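Local coordinates for RNA pseudouridylate synthase domain-containing protein 1 (Homo sapiens, PDB 5VBB) that probably converts uridine to pseudouridine in RNA, as a member of the RluA family of pseudouridine synthases, at residues Val12-Asp17 / Val76-Ala81. Sequence-based numbering, arbitrary orientation.
Sequences VYRSRD and VALNKA
Asn79 ND2 is gripped by two acceptors. Asn79 ND2 donates to Asp17 OD1 at 2.8 Å in a nearly straight bond (168°). The carboxylate oxygen lies in the plane of the amide and receives the hydrogen on its anti lone pair. The carboxylate and amide planes are turned 73° from each other. Asn79 ND2 also donates to a water 2.8 Å away, and that water donates in turn to Arg16 O. The other amide atom, Asn79 OD1, accepts from the backbone N of Ala82, which fixes the rotation of the amide. Asn79 CG sits between its own backbone N and carbonyl carbon (chi1 47°), a rotamer that lets one side chain cap the helix with its oxygen and reach Asp17 with its nitrogen. With an alanine in place of Asn79, Asp17 OD1 would probably lose this donor and the N of Ala82 its cap. One residue earlier, Leu78 N donates to Asp17 O at 2.9 Å. The Leu78 side chain lies against the same turn, with Leu78 CD1 3.7 Å from Arg16 O and 3.8 Å from Ser15 O. Within this contact Leu78 meets mostly backbone atoms. The turn has its own brace: Ser15 OG accepts from Asp17 N, an ST turn, and is also hydrogen-bonded to Glu220 OE2 and to the N of Phe18. The contact joins the turn between strands 10-14 and 18-23 to the link from strand 73-77 into helix 80-91. Strand 18-23 lies between strands 10-14 and 73-77 in an antiparallel sheet, and Asn79 is the N-cap of the helix.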
ATOM      1  N   VAL A  12      -8.124   4.098  13.002  1.00 38.96           N
ATOM      2  CA  VAL A  12      -9.201   4.349  12.054  1.00 39.01           C
ATOM      3  C   VAL A  12     -10.377   3.407  12.277  1.00 42.70           C
ATOM      4  O   VAL A  12     -11.392   3.581  11.635  1.00 37.61           O
ATOM      5  CB  VAL A  12      -8.699   4.301  10.588  1.00 40.85           C
ATOM      6  CG1 VAL A  12      -7.708   5.426  10.356  1.00 41.86           C
ATOM      7  CG2 VAL A  12      -8.066   2.967  10.236  1.00 39.25           C
ATOM      8  N   TYR A  13     -10.257   2.455  13.205  1.00 42.93           N
ATOM      9  CA  TYR A  13     -11.277   1.477  13.483  1.00 42.91           C
ATOM     10  C   TYR A  13     -10.925   0.798  14.786  1.00 46.65           C
ATOM     11  O   TYR A  13      -9.795   0.331  14.946  1.00 44.64           O
ATOM     12  CB  TYR A  13     -11.311   0.453  12.337  1.00 43.97           C
ATOM     13  CG  TYR A  13     -12.341  -0.633  12.480  1.00 44.23           C
ATOM     14  CD1 TYR A  13     -12.169  -1.663  13.398  1.00 45.57           C
ATOM     15  CD2 TYR A  13     -13.375  -0.757  11.561  1.00 46.07           C
ATOM     16  CE1 TYR A  13     -13.078  -2.703  13.492  1.00 45.66           C
ATOM     17  CE2 TYR A  13     -14.263  -1.821  11.615  1.00 48.05           C
ATOM     18  CZ  TYR A  13     -14.149  -2.753  12.625  1.00 51.35           C
ATOM     19  OH  TYR A  13     -15.037  -3.784  12.659  1.00 56.13           O
ATOM     20  N   ARG A  14     -11.886   0.694  15.708  1.00 42.93           N
ATOM     21  CA  ARG A  14     -11.644  -0.009  16.959  1.00 43.13           C
ATOM     22  C   ARG A  14     -12.934  -0.676  17.360  1.00 47.24           C
ATOM     23  O   ARG A  14     -13.970  -0.023  17.424  1.00 45.82           O
ATOM     24  CB  ARG A  14     -11.119   0.946  18.050  1.00 42.47           C
ATOM     25  CG  ARG A  14     -11.072   0.434  19.512  1.00 53.40           C
ATOM     26  CD  ARG A  14      -9.769  -0.205  19.925  1.00 65.44           C
ATOM     27  NE  ARG A  14      -9.805  -0.728  21.304  1.00 66.15           N
ATOM     28  CZ  ARG A  14      -9.674  -0.000  22.413  1.00 87.29           C
ATOM     29  NH1 ARG A  14      -9.526   1.320  22.341  1.00 81.56           N
ATOM     30  NH2 ARG A  14      -9.724  -0.584  23.608  1.00 81.88           N
ATOM     31  N   SER A  15     -12.864  -1.987  17.559  1.00 43.91           N
ATOM     32  CA  SER A  15     -13.935  -2.808  18.064  1.00 44.68           C
ATOM     33  C   SER A  15     -13.413  -3.564  19.296  1.00 50.78           C
ATOM     34  O   SER A  15     -12.290  -3.341  19.732  1.00 50.73           O
ATOM     35  CB  SER A  15     -14.413  -3.792  17.001  1.00 44.69           C
ATOM     36  OG  SER A  15     -13.493  -4.854  16.809  1.00 46.49           O
ATOM     37  N   ARG A  16     -14.221  -4.477  19.831  1.00 47.05           N
ATOM     38  CA  ARG A  16     -13.821  -5.329  20.950  1.00 48.67           C
ATOM     39  C   ARG A  16     -12.688  -6.273  20.539  1.00 51.30           C
ATOM     40  O   ARG A  16     -11.804  -6.555  21.338  1.00 52.34           O
ATOM     41  CB  ARG A  16     -15.023  -6.184  21.407  1.00 52.57           C
ATOM     42  CG  ARG A  16     -16.174  -5.362  22.020  1.00 65.71           C
ATOM     43  CD  ARG A  16     -17.542  -6.064  21.919  1.00 67.04           C
ATOM     44  NE  ARG A  16     -17.619  -7.284  22.727  1.00 64.18           N
ATOM     45  CZ  ARG A  16     -17.673  -7.314  24.058  1.00 83.19           C
ATOM     46  NH1 ARG A  16     -17.687  -6.183  24.758  1.00 79.48           N
ATOM     47  NH2 ARG A  16     -17.718  -8.475  24.701  1.00 66.57           N
ATOM     48  N   ASP A  17     -12.710  -6.728  19.281  1.00 45.50           N
ATOM     49  CA  ASP A  17     -11.816  -7.747  18.746  1.00 45.05           C
ATOM     50  C   ASP A  17     -10.706  -7.254  17.839  1.00 47.74           C
ATOM     51  O   ASP A  17      -9.718  -7.970  17.690  1.00 47.36           O
ATOM     52  CB  ASP A  17     -12.652  -8.749  17.936  1.00 46.54           C
ATOM     53  CG  ASP A  17     -13.500  -9.672  18.784  1.00 60.99           C
ATOM     54  OD1 ASP A  17     -13.023 -10.100  19.849  1.00 66.63           O
ATOM     55  OD2 ASP A  17     -14.622  -9.995  18.360  1.00 64.30           O
ATOM     56  N   VAL A  76      -4.900  -5.258  13.614  1.00 43.17           N
ATOM     57  CA  VAL A  76      -4.330  -5.914  14.795  1.00 45.46           C
ATOM     58  C   VAL A  76      -5.483  -6.637  15.480  1.00 48.51           C
ATOM     59  O   VAL A  76      -6.514  -6.011  15.728  1.00 46.23           O
ATOM     60  CB  VAL A  76      -3.721  -4.843  15.744  1.00 49.89           C
ATOM     61  CG1 VAL A  76      -3.085  -5.478  16.958  1.00 51.44           C
ATOM     62  CG2 VAL A  76      -2.739  -3.923  14.998  1.00 48.63           C
ATOM     63  N   ALA A  77      -5.331  -7.933  15.772  1.00 46.99           N
ATOM     64  CA  ALA A  77      -6.369  -8.705  16.466  1.00 48.47           C
ATOM     65  C   ALA A  77      -6.049  -8.617  17.957  1.00 51.86           C
ATOM     66  O   ALA A  77      -4.881  -8.689  18.318  1.00 50.34           O
ATOM     67  CB  ALA A  77      -6.381 -10.160  15.998  1.00 49.92           C
ATOM     68  N   LEU A  78      -7.079  -8.412  18.806  1.00 49.74           N
ATOM     69  CA  LEU A  78      -6.918  -8.196  20.249  1.00 52.26           C
ATOM     70  C   LEU A  78      -7.165  -9.475  21.073  1.00 58.87           C
ATOM     71  O   LEU A  78      -7.094  -9.424  22.304  1.00 60.67           O
ATOM     72  CB  LEU A  78      -7.857  -7.055  20.710  1.00 52.14           C
ATOM     73  CG  LEU A  78      -7.754  -5.782  19.850  1.00 54.79           C
ATOM     74  CD1 LEU A  78      -8.780  -4.744  20.246  1.00 55.02           C
ATOM     75  CD2 LEU A  78      -6.350  -5.185  19.922  1.00 59.47           C
ATOM     76  N   ASN A  79      -7.430 -10.615  20.412  1.00 55.67           N
ATOM     77  CA  ASN A  79      -7.570 -11.892  21.110  1.00 57.66           C
ATOM     78  C   ASN A  79      -7.291 -13.027  20.138  1.00 61.44           C
ATOM     79  O   ASN A  79      -7.239 -12.805  18.917  1.00 59.32           O
ATOM     80  CB  ASN A  79      -8.911 -12.050  21.821  1.00 59.50           C
ATOM     81  CG  ASN A  79     -10.126 -11.691  21.039  1.00 63.37           C
ATOM     82  OD1 ASN A  79     -10.667 -12.508  20.305  1.00 56.03           O
ATOM     83  ND2 ASN A  79     -10.655 -10.503  21.265  1.00 60.58           N
ATOM     84  N   LYS A  80      -7.067 -14.223  20.697  1.00 57.76           N
ATOM     85  CA  LYS A  80      -6.692 -15.438  19.966  1.00 58.37           C
ATOM     86  C   LYS A  80      -7.764 -15.889  18.974  1.00 62.84           C
ATOM     87  O   LYS A  80      -7.414 -16.336  17.888  1.00 63.08           O
ATOM     88  CB  LYS A  80      -6.364 -16.592  20.953  1.00 62.05           C
ATOM     89  N   ALA A  81      -9.050 -15.749  19.324  1.00 60.49           N
ATOM     90  CA  ALA A  81     -10.164 -16.092  18.433  1.00 59.81           C
ATOM     91  C   ALA A  81     -10.241 -15.104  17.261  1.00 60.35           C
ATOM     92  O   ALA A  81     -10.474 -15.509  16.119  1.00 59.56           O
ATOM     93  CB  ALA A  81     -11.474 -16.073  19.209  1.00 61.71           C
TER
HETATM   94  O   HOH W   1     -10.606  -8.514  23.177  1.00 59.57           O